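Local structure of adhesion G-protein coupled receptor G6 (Danio rerio, 6V55) at residues A405-K410 with V441-M446; E589-I594 with V610-L615; V122-S127 with L249-K254. The protein is an adhesion G-protein coupled receptor whose large extracellular region, which binds calcium, probably takes part in cell adhesion and in signalling linked to myelination. One frame throughout, in Å; residues are numbered along the deposited sequence.

Interaction 1 (A405-K410 with V441-M446)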
loop_
_atom_site.group_PDB
_atom_site.type_symbol
_atom_site.label_atom_id
_atom_site.label_comp_id
_atom_site.label_asym_id
_atom_site.label_seq_id
_atom_site.Cartn_x
_atom_site.Cartn_y
_atom_site.Cartn_z
ATOM N N ALA A 405 24.435 24.811 -11.136
ATOM C CA ALA A 405 25.416 23.783 -10.805
ATOM C C ALA A 405 24.756 22.505 -10.316
ATOM O O ALA A 405 23.782 22.539 -9.554
ATOM C CB ALA A 405 26.388 24.261 -9.734
ATOM N N LEU A 406 25.342 21.366 -10.725
ATOM C CA LEU A 406 24.939 20.027 -10.295
ATOM C C LEU A 406 25.930 19.515 -9.262
ATOM O O LEU A 406 27.084 19.231 -9.597
ATOM C CB LEU A 406 24.884 19.068 -11.483
ATOM C CG LEU A 406 24.375 17.642 -11.226
ATOM C CD1 LEU A 406 22.910 17.683 -10.896
ATOM C CD2 LEU A 406 24.620 16.762 -12.425
ATOM N N LEU A 407 25.485 19.384 -8.017
ATOM C CA LEU A 407 26.266 18.737 -6.969
ATOM C C LEU A 407 25.814 17.291 -6.858
ATOM O O LEU A 407 24.613 17.014 -6.914
ATOM C CB LEU A 407 26.085 19.437 -5.621
ATOM C CG LEU A 407 25.885 20.953 -5.674
ATOM C CD1 LEU A 407 25.382 21.513 -4.350
ATOM C CD2 LEU A 407 27.168 21.627 -6.068
ATOM N N VAL A 408 26.773 16.371 -6.698
ATOM C CA VAL A 408 26.491 14.938 -6.600
ATOM C C VAL A 408 27.081 14.404 -5.296
ATOM O O VAL A 408 28.250 14.660 -4.981
ATOM C CB VAL A 408 27.011 14.163 -7.839
ATOM C CG1 VAL A 408 28.406 14.559 -8.207
ATOM C CG2 VAL A 408 26.977 12.662 -7.639
ATOM N N TYR A 409 26.248 13.707 -4.515
ATOM C CA TYR A 409 26.642 13.087 -3.248
ATOM C C TYR A 409 27.057 11.645 -3.526
ATOM O O TYR A 409 26.217 10.816 -3.870
ATOM C CB TYR A 409 25.465 13.148 -2.277
ATOM C CG TYR A 409 25.762 13.022 -0.800
ATOM C CD1 TYR A 409 27.040 12.768 -0.323
ATOM C CD2 TYR A 409 24.723 13.162 0.127
ATOM C CE1 TYR A 409 27.275 12.642 1.044
ATOM C CE2 TYR A 409 24.943 13.036 1.490
ATOM C CZ TYR A 409 26.219 12.784 1.947
ATOM O OH TYR A 409 26.427 12.670 3.313
ATOM N N LYS A 410 28.344 11.344 -3.366
ATOM C CA LYS A 410 28.874 10.023 -3.695
ATOM C C LYS A 410 28.624 9.069 -2.536
ATOM O O LYS A 410 29.211 9.242 -1.464
ATOM C CB LYS A 410 30.372 10.095 -3.984
ATOM C CG LYS A 410 30.762 10.341 -5.412
ATOM C CD LYS A 410 30.438 9.148 -6.322
ATOM C CE LYS A 410 30.510 9.590 -7.825
ATOM N NZ LYS A 410 30.091 8.574 -8.863
ATOM N N VAL A 441 22.799 31.707 -2.460
ATOM C CA VAL A 441 22.773 30.340 -2.975
ATOM C C VAL A 441 21.464 29.707 -2.532
ATOM O O VAL A 441 21.011 29.923 -1.405
ATOM C CB VAL A 441 24.014 29.529 -2.528
ATOM C CG1 VAL A 441 24.226 29.582 -1.014
ATOM C CG2 VAL A 441 23.975 28.089 -3.029
ATOM N N THR A 442 20.792 29.027 -3.459
ATOM C CA THR A 442 19.722 28.091 -3.135
ATOM C C THR A 442 20.118 26.726 -3.685
ATOM O O THR A 442 20.668 26.644 -4.788
ATOM C CB THR A 442 18.395 28.534 -3.739
ATOM O OG1 THR A 442 18.526 28.472 -5.153
ATOM C CG2 THR A 442 18.053 29.981 -3.354
ATOM N N VAL A 443 19.875 25.665 -2.909
ATOM C CA VAL A 443 20.150 24.283 -3.307
ATOM C C VAL A 443 18.851 23.497 -3.198
ATOM O O VAL A 443 18.163 23.571 -2.174
ATOM C CB VAL A 443 21.246 23.630 -2.439
ATOM C CG1 VAL A 443 21.479 22.179 -2.831
ATOM C CG2 VAL A 443 22.551 24.393 -2.550
ATOM N N ASN A 444 18.505 22.769 -4.260
ATOM C CA ASN A 444 17.308 21.948 -4.306
ATOM C C ASN A 444 17.694 20.503 -4.568
ATOM O O ASN A 444 18.531 20.216 -5.432
ATOM C CB ASN A 444 16.337 22.437 -5.383
ATOM C CG ASN A 444 15.706 23.755 -5.019
ATOM O OD1 ASN A 444 15.427 24.012 -3.845
ATOM N ND2 ASN A 444 15.503 24.615 -6.007
ATOM N N LEU A 445 17.103 19.606 -3.788
ATOM C CA LEU A 445 17.242 18.188 -4.053
ATOM C C LEU A 445 16.519 17.856 -5.345
ATOM O O LEU A 445 15.407 18.346 -5.597
ATOM C CB LEU A 445 16.680 17.385 -2.888
ATOM C CG LEU A 445 16.584 15.870 -2.982
ATOM C CD1 LEU A 445 17.965 15.271 -3.011
ATOM C CD2 LEU A 445 15.819 15.389 -1.771
ATOM N N MET A 446 17.194 17.076 -6.191
ATOM C CA MET A 446 16.706 16.796 -7.535
ATOM C C MET A 446 15.463 15.919 -7.480
ATOM O O MET A 446 15.444 14.892 -6.789
ATOM C CB MET A 446 17.793 16.117 -8.354
ATOM C CG MET A 446 17.316 15.516 -9.627
ATOM S SD MET A 446 17.922 16.485 -10.953
ATOM C CE MET A 446 19.604 15.950 -10.985
#
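Leu-406 and Met-446 meet through their terminal methyls, CD1 of the leucine lying 3.7 Å from CE of the methionine. The two side chains run at a slant to each other. Met-446 reaches across because its CG stands anti to the backbone N (chi1 167°) and the chain then bends at both chi2 and chi3, carrying the thioether methyl over to the leucine.

The second apolar contact is looser: Leu-407 CD1 and Val-443 CG1 are 4.2 Å apart. Both side chains also rest on Ile-422 of helix 419-427, so they belong to the layer between sheet and helix. Leu-406, the neighbour of Leu-407 in the strand, instead packs on Arg-489 and Tyr-492.

Polar links run to other parts of the chain, such as the backbone bonds of Leu-407 with Tyr-345. The CA atoms of Leu-407 and Val-443 are 9.0 Å apart, which fits two strands that are not adjacent: strand 342-353 lies between 399-410 and 436-445. Side chains thus touch past an intervening strand of an antiparallel sheet with a helix packed on it, as expected of the alpha/beta sandwich of a SEA domain.

Interaction 2 (E589-I594 with V610-L615). With NAG (2-acetamido-2-deoxy-beta-D-glucopyranose), chain L.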
loop_
_atom_site.group_PDB
_atom_site.type_symbol
_atom_site.label_atom_id
_atom_site.label_comp_id
_atom_site.label_asym_id
_atom_site.label_seq_id
_atom_site.Cartn_x
_atom_site.Cartn_y
_atom_site.Cartn_z
ATOM N N GLU A 589 -15.731 -25.524 -31.574
ATOM C CA GLU A 589 -14.695 -26.496 -31.879
ATOM C C GLU A 589 -14.030 -27.043 -30.635
ATOM O O GLU A 589 -13.500 -28.156 -30.698
ATOM C CB GLU A 589 -13.633 -25.882 -32.780
ATOM C CG GLU A 589 -13.008 -26.893 -33.715
ATOM C CD GLU A 589 -11.578 -26.572 -33.966
ATOM O OE1 GLU A 589 -11.184 -25.436 -33.605
ATOM O OE2 GLU A 589 -10.868 -27.436 -34.533
ATOM N N LEU A 590 -14.029 -26.272 -29.534
ATOM C CA LEU A 590 -13.563 -26.768 -28.236
ATOM C C LEU A 590 -14.383 -27.964 -27.787
ATOM O O LEU A 590 -13.828 -28.973 -27.338
ATOM C CB LEU A 590 -13.638 -25.648 -27.197
ATOM C CG LEU A 590 -13.407 -25.931 -25.721
ATOM C CD1 LEU A 590 -11.966 -25.677 -25.442
ATOM C CD2 LEU A 590 -14.219 -25.000 -24.841
ATOM N N VAL A 591 -15.700 -27.902 -28.008
ATOM C CA VAL A 591 -16.613 -28.969 -27.629
ATOM C C VAL A 591 -16.432 -30.195 -28.532
ATOM O O VAL A 591 -16.572 -31.341 -28.076
ATOM C CB VAL A 591 -18.045 -28.376 -27.631
ATOM C CG1 VAL A 591 -19.093 -29.405 -27.412
ATOM C CG2 VAL A 591 -18.159 -27.379 -26.491
ATOM N N GLN A 592 -16.070 -29.991 -29.796
ATOM C CA GLN A 592 -15.797 -31.127 -30.673
ATOM C C GLN A 592 -14.522 -31.862 -30.272
ATOM O O GLN A 592 -14.458 -33.089 -30.381
ATOM C CB GLN A 592 -15.680 -30.654 -32.122
ATOM C CG GLN A 592 -16.939 -30.011 -32.673
ATOM C CD GLN A 592 -18.066 -31.004 -32.847
ATOM O OE1 GLN A 592 -17.830 -32.184 -33.148
ATOM N NE2 GLN A 592 -19.303 -30.542 -32.651
ATOM N N LYS A 593 -13.537 -31.144 -29.744
ATOM C CA LYS A 593 -12.197 -31.673 -29.557
ATOM C C LYS A 593 -11.918 -32.125 -28.144
ATOM O O LYS A 593 -10.800 -32.586 -27.878
ATOM C CB LYS A 593 -11.150 -30.615 -29.909
ATOM C CG LYS A 593 -11.080 -30.266 -31.362
ATOM C CD LYS A 593 -9.673 -30.290 -31.855
ATOM C CE LYS A 593 -8.818 -29.360 -31.074
ATOM N NZ LYS A 593 -8.023 -28.552 -32.018
ATOM N N ILE A 594 -12.852 -31.939 -27.223
ATOM C CA ILE A 594 -12.537 -32.153 -25.816
ATOM C C ILE A 594 -12.447 -33.652 -25.547
ATOM O O ILE A 594 -13.243 -34.444 -26.071
ATOM C CB ILE A 594 -13.552 -31.438 -24.904
ATOM C CG1 ILE A 594 -13.229 -31.681 -23.459
ATOM C CG2 ILE A 594 -14.988 -31.873 -25.116
ATOM C CD1 ILE A 594 -13.706 -30.620 -22.664
ATOM N N VAL A 610 -20.979 -25.612 -20.794
ATOM C CA VAL A 610 -20.943 -26.514 -21.943
ATOM C C VAL A 610 -20.770 -27.925 -21.409
ATOM O O VAL A 610 -20.184 -28.148 -20.343
ATOM C CB VAL A 610 -19.853 -26.178 -23.005
ATOM C CG1 VAL A 610 -19.956 -24.717 -23.481
ATOM C CG2 VAL A 610 -18.431 -26.509 -22.553
ATOM N N GLY A 611 -21.338 -28.876 -22.127
ATOM C CA GLY A 611 -21.332 -30.253 -21.666
ATOM C C GLY A 611 -21.228 -31.202 -22.832
ATOM O O GLY A 611 -21.716 -30.924 -23.931
ATOM N N VAL A 612 -20.555 -32.314 -22.597
ATOM C CA VAL A 612 -20.499 -33.412 -23.543
ATOM C C VAL A 612 -20.946 -34.641 -22.781
ATOM O O VAL A 612 -20.742 -34.732 -21.565
ATOM C CB VAL A 612 -19.094 -33.615 -24.132
ATOM C CG1 VAL A 612 -18.850 -32.614 -25.219
ATOM C CG2 VAL A 612 -18.050 -33.431 -23.053
ATOM N N SER A 613 -21.608 -35.559 -23.486
ATOM C CA SER A 613 -21.941 -36.875 -22.955
ATOM C C SER A 613 -21.891 -37.879 -24.093
ATOM O O SER A 613 -22.132 -37.530 -25.254
ATOM C CB SER A 613 -23.322 -36.914 -22.301
ATOM O OG SER A 613 -24.346 -36.936 -23.276
ATOM N N ALA A 614 -21.604 -39.131 -23.746
ATOM C CA ALA A 614 -21.385 -40.161 -24.751
ATOM C C ALA A 614 -22.713 -40.707 -25.279
ATOM O O ALA A 614 -23.669 -40.898 -24.520
ATOM C CB ALA A 614 -20.535 -41.282 -24.156
ATOM N N LEU A 615 -22.766 -40.953 -26.593
ATOM C CA LEU A 615 -23.956 -41.462 -27.275
ATOM C C LEU A 615 -23.636 -42.837 -27.845
ATOM O O LEU A 615 -22.741 -42.970 -28.689
ATOM C CB LEU A 615 -24.425 -40.524 -28.400
ATOM C CG LEU A 615 -25.827 -40.586 -29.074
ATOM C CD1 LEU A 615 -26.103 -39.357 -29.913
ATOM C CD2 LEU A 615 -26.085 -41.759 -30.023
HETATM C C1 NAG L . -14.569 -30.553 -38.159
HETATM C C2 NAG L . -13.180 -30.708 -37.522
HETATM C C3 NAG L . -12.365 -29.430 -37.731
HETATM C C4 NAG L . -12.272 -29.084 -39.217
HETATM C C5 NAG L . -13.666 -29.014 -39.857
HETATM C C6 NAG L . -13.613 -28.861 -41.363
HETATM C C7 NAG L . -12.527 -31.960 -35.511
HETATM C C8 NAG L . -12.799 -32.185 -34.057
HETATM N N2 NAG L . -13.286 -31.034 -36.108
HETATM O O3 NAG L . -11.062 -29.593 -37.176
HETATM O O4 NAG L . -11.618 -27.831 -39.385
HETATM O O5 NAG L . -14.422 -30.214 -39.585
HETATM O O6 NAG L . -14.775 -29.391 -41.991
HETATM O O7 NAG L . -11.657 -32.586 -36.118
#
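Val-591 sits against two valines of the facing strand, one to each of its methyls. Its CG1 touches Val-612 CG1 at 3.9 Å, where the two side chains run alongside one another, pointing opposite ways, while its CG2 meets Val-610 CG2 at 4.0 Å in a more slanting approach. With CG1 anti to the backbone N (chi1 173°) and CG2 beside it, the isopropyl group spreads its two methyls between both partners. Val-610 and Val-612 can share it because they alternate along the strand with Gly-611 and so face the same way. Ile-594, three residues on from Val-591, completes this tight part: its branch methyl CG2 lies 3.9 Å from Val-612 CG1. All four touching residues are buried, and their side chains meet only through carbon.

Here the last helix of the helical part of the GAIN domain, 573-593, is laid against strand 608-614 of the beta part that follows it, joining the two subdomains typical of adhesion receptors. Asn-673 of strand 671-677 adjoins both Val-591 and Val-612.

Glu-589, Gln-592 and Lys-593 form the looser, partly exposed side and do not touch the strand. Glu-589 and Lys-593 form a long salt bridge, OE2 to NZ at 4.0 Å, and Lys-593 NZ also bonds to the carbonyl of Val-548. A glycan sugar beside Asn-704 lies over this surface, its O3 giving a weak hydrogen bond to Glu-589 OE2 at 3.4 Å. The acetyl methyl C8 of the same sugar rests on aliphatic carbons, 3.7 Å from Lys-593 CG and 3.8 Å from Gln-592 CB.

Interaction 3 (V122-S127 with L249-K254); sequences VTMPKS and LQIAGK
Met-124 lays its CB and its terminal methyl on the branch methyl of Ile-251: CB and CE of the methionine are each 4.0 Å from CG2 of the isoleucine, and the methionine chain lies roughly perpendicular to that of the isoleucine. This double touch depends on a folded methionine. Its CG takes the tight place between the backbone N and the carbonyl carbon (chi1 43°), and further bends at chi2 and chi3 bring CE back beside the same methyl that CB already meets. Ile-251 offers CG2 because that branch is directed opposite its backbone N, leaving CG1 next to the N.

Met-124 CB has a second partner in the next residue, lying 4.0 Å from Ala-252 CB. The short alanine lets the backbones come near each other, with 6.3 Å between the CA atoms of Met-124 and Ala-252. Val-122 and Pro-125 add a little cover from farther away, without close contact. All three touching residues are buried, and their meeting is purely apolar.

Beyond Ile-251 the strand gives way to a turn: Ala-252 and Gly-253 both have positive phi, 53° and 79°, the latter a conformation that suits glycine. The carbonyls of this turn are taken up by the hydroxyls of Thr-165 and Thr-162 on strand 161-167. Met-124, in turn, is tied to strand 268-276 by backbone bonding with Gly-268 and packs on Ile-270. The contact therefore bridges the two sheets of the concanavalin-like sandwich of the pentraxin-family domain, with 122-123 an outermost strand of the six-stranded sheet and 248-251 an outermost strand of the five-stranded one.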
loop_
_atom_site.group_PDB
_atom_site.type_symbol
_atom_site.label_atom_id
_atom_site.label_comp_id
_atom_site.label_asym_id
_atom_site.label_seq_id
_atom_site.Cartn_x
_atom_site.Cartn_y
_atom_site.Cartn_z
ATOM N N VAL A 122 12.024 18.742 29.681
ATOM C CA VAL A 122 10.889 19.529 30.179
ATOM C C VAL A 122 11.369 20.887 30.678
ATOM O O VAL A 122 12.217 20.957 31.573
ATOM C CB VAL A 122 10.106 18.785 31.283
ATOM C CG1 VAL A 122 9.139 19.704 31.984
ATOM C CG2 VAL A 122 9.290 17.637 30.691
ATOM N N THR A 123 10.808 21.963 30.119
ATOM C CA THR A 123 11.104 23.312 30.599
ATOM C C THR A 123 10.315 23.612 31.879
ATOM O O THR A 123 9.088 23.483 31.895
ATOM C CB THR A 123 10.783 24.332 29.502
ATOM O OG1 THR A 123 11.615 24.084 28.360
ATOM C CG2 THR A 123 11.009 25.766 29.997
ATOM N N MET A 124 11.013 24.013 32.953
ATOM C CA MET A 124 10.224 24.265 34.161
ATOM C C MET A 124 9.777 25.724 34.207
ATOM O O MET A 124 10.518 26.604 33.754
ATOM C CB MET A 124 11.026 23.924 35.418
ATOM C CG MET A 124 12.463 24.372 35.436
ATOM S SD MET A 124 13.384 23.070 36.242
ATOM C CE MET A 124 13.213 21.955 34.875
ATOM N N PRO A 125 8.584 26.041 34.731
ATOM C CA PRO A 125 8.001 27.361 34.472
ATOM C C PRO A 125 8.591 28.447 35.360
ATOM O O PRO A 125 9.267 28.193 36.355
ATOM C CB PRO A 125 6.516 27.159 34.782
ATOM C CG PRO A 125 6.523 26.181 35.882
ATOM C CD PRO A 125 7.665 25.237 35.570
ATOM N N LYS A 126 8.316 29.681 34.959
ATOM C CA LYS A 126 8.738 30.853 35.700
ATOM C C LYS A 126 7.601 31.440 36.528
ATOM O O LYS A 126 7.861 32.111 37.528
ATOM C CB LYS A 126 9.292 31.911 34.732
ATOM N N SER A 127 6.346 31.179 36.174
ATOM C CA SER A 127 5.251 31.729 36.961
ATOM C C SER A 127 4.593 30.622 37.784
ATOM O O SER A 127 5.107 29.506 37.886
ATOM C CB SER A 127 4.214 32.430 36.081
ATOM O OG SER A 127 3.103 31.574 35.872
ATOM N N LEU A 249 3.773 16.132 44.360
ATOM C CA LEU A 249 5.149 16.253 43.898
ATOM C C LEU A 249 5.130 16.954 42.550
ATOM O O LEU A 249 4.349 16.575 41.671
ATOM C CB LEU A 249 5.824 14.885 43.786
ATOM C CG LEU A 249 7.212 14.871 43.146
ATOM C CD1 LEU A 249 8.159 15.745 43.935
ATOM C CD2 LEU A 249 7.743 13.462 43.062
ATOM N N GLN A 250 5.982 17.975 42.392
ATOM C CA GLN A 250 6.011 18.754 41.162
ATOM C C GLN A 250 7.430 19.138 40.775
ATOM O O GLN A 250 8.331 19.219 41.616
ATOM C CB GLN A 250 5.181 20.028 41.272
ATOM C CG GLN A 250 5.612 20.951 42.362
ATOM C CD GLN A 250 4.706 22.137 42.459
ATOM O OE1 GLN A 250 4.582 22.917 41.506
ATOM N NE2 GLN A 250 4.051 22.285 43.607
ATOM N N ILE A 251 7.597 19.378 39.468
ATOM C CA ILE A 251 8.835 19.909 38.909
ATOM C C ILE A 251 8.969 21.357 39.353
ATOM O O ILE A 251 7.971 22.095 39.378
ATOM C CB ILE A 251 8.804 19.765 37.374
ATOM C CG1 ILE A 251 8.503 18.309 36.986
ATOM C CG2 ILE A 251 10.071 20.301 36.698
ATOM C CD1 ILE A 251 9.689 17.403 36.963
ATOM N N ALA A 252 10.198 21.749 39.737
ATOM C CA ALA A 252 10.579 23.030 40.337
ATOM C C ALA A 252 9.720 23.308 41.555
ATOM O O ALA A 252 9.931 22.705 42.609
ATOM C CB ALA A 252 10.496 24.183 39.334
ATOM N N GLY A 253 8.704 24.147 41.398
ATOM C CA GLY A 253 7.754 24.367 42.470
ATOM C C GLY A 253 8.254 25.302 43.560
ATOM O O GLY A 253 9.304 25.953 43.456
ATOM N N LYS A 254 7.517 25.284 44.674
ATOM C CA LYS A 254 7.664 26.325 45.691
ATOM C C LYS A 254 8.940 26.188 46.525
ATOM O O LYS A 254 9.570 27.199 46.855
ATOM C CB LYS A 254 6.427 26.323 46.584
ATOM C CG LYS A 254 6.388 27.393 47.680
ATOM C CD LYS A 254 5.042 27.358 48.395
ATOM C CE LYS A 254 4.767 25.975 48.972
ATOM N NZ LYS A 254 3.379 25.802 49.444
#

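How the interactions relate
Along the chain the contacts come in the order interaction 3, interaction 1, interaction 2, each closing before the next opens, and none touches another. They share no sheet or helix: interaction 3 lies in the pentraxin-family sandwich, interaction 1 in the SEA domain, and interaction 2 between helix and strand in the GAIN region. Interactions 1 and 3 have centres 46 Å apart; interaction 2 lies on the opposite side of the chain's centre from both, 69 Å from interaction 1 and 89 Å from interaction 3, centre to centre. Each is a buried contact in a different part of an extended, multidomain extracellular region: two within single domains, and one where helical and beta parts meet.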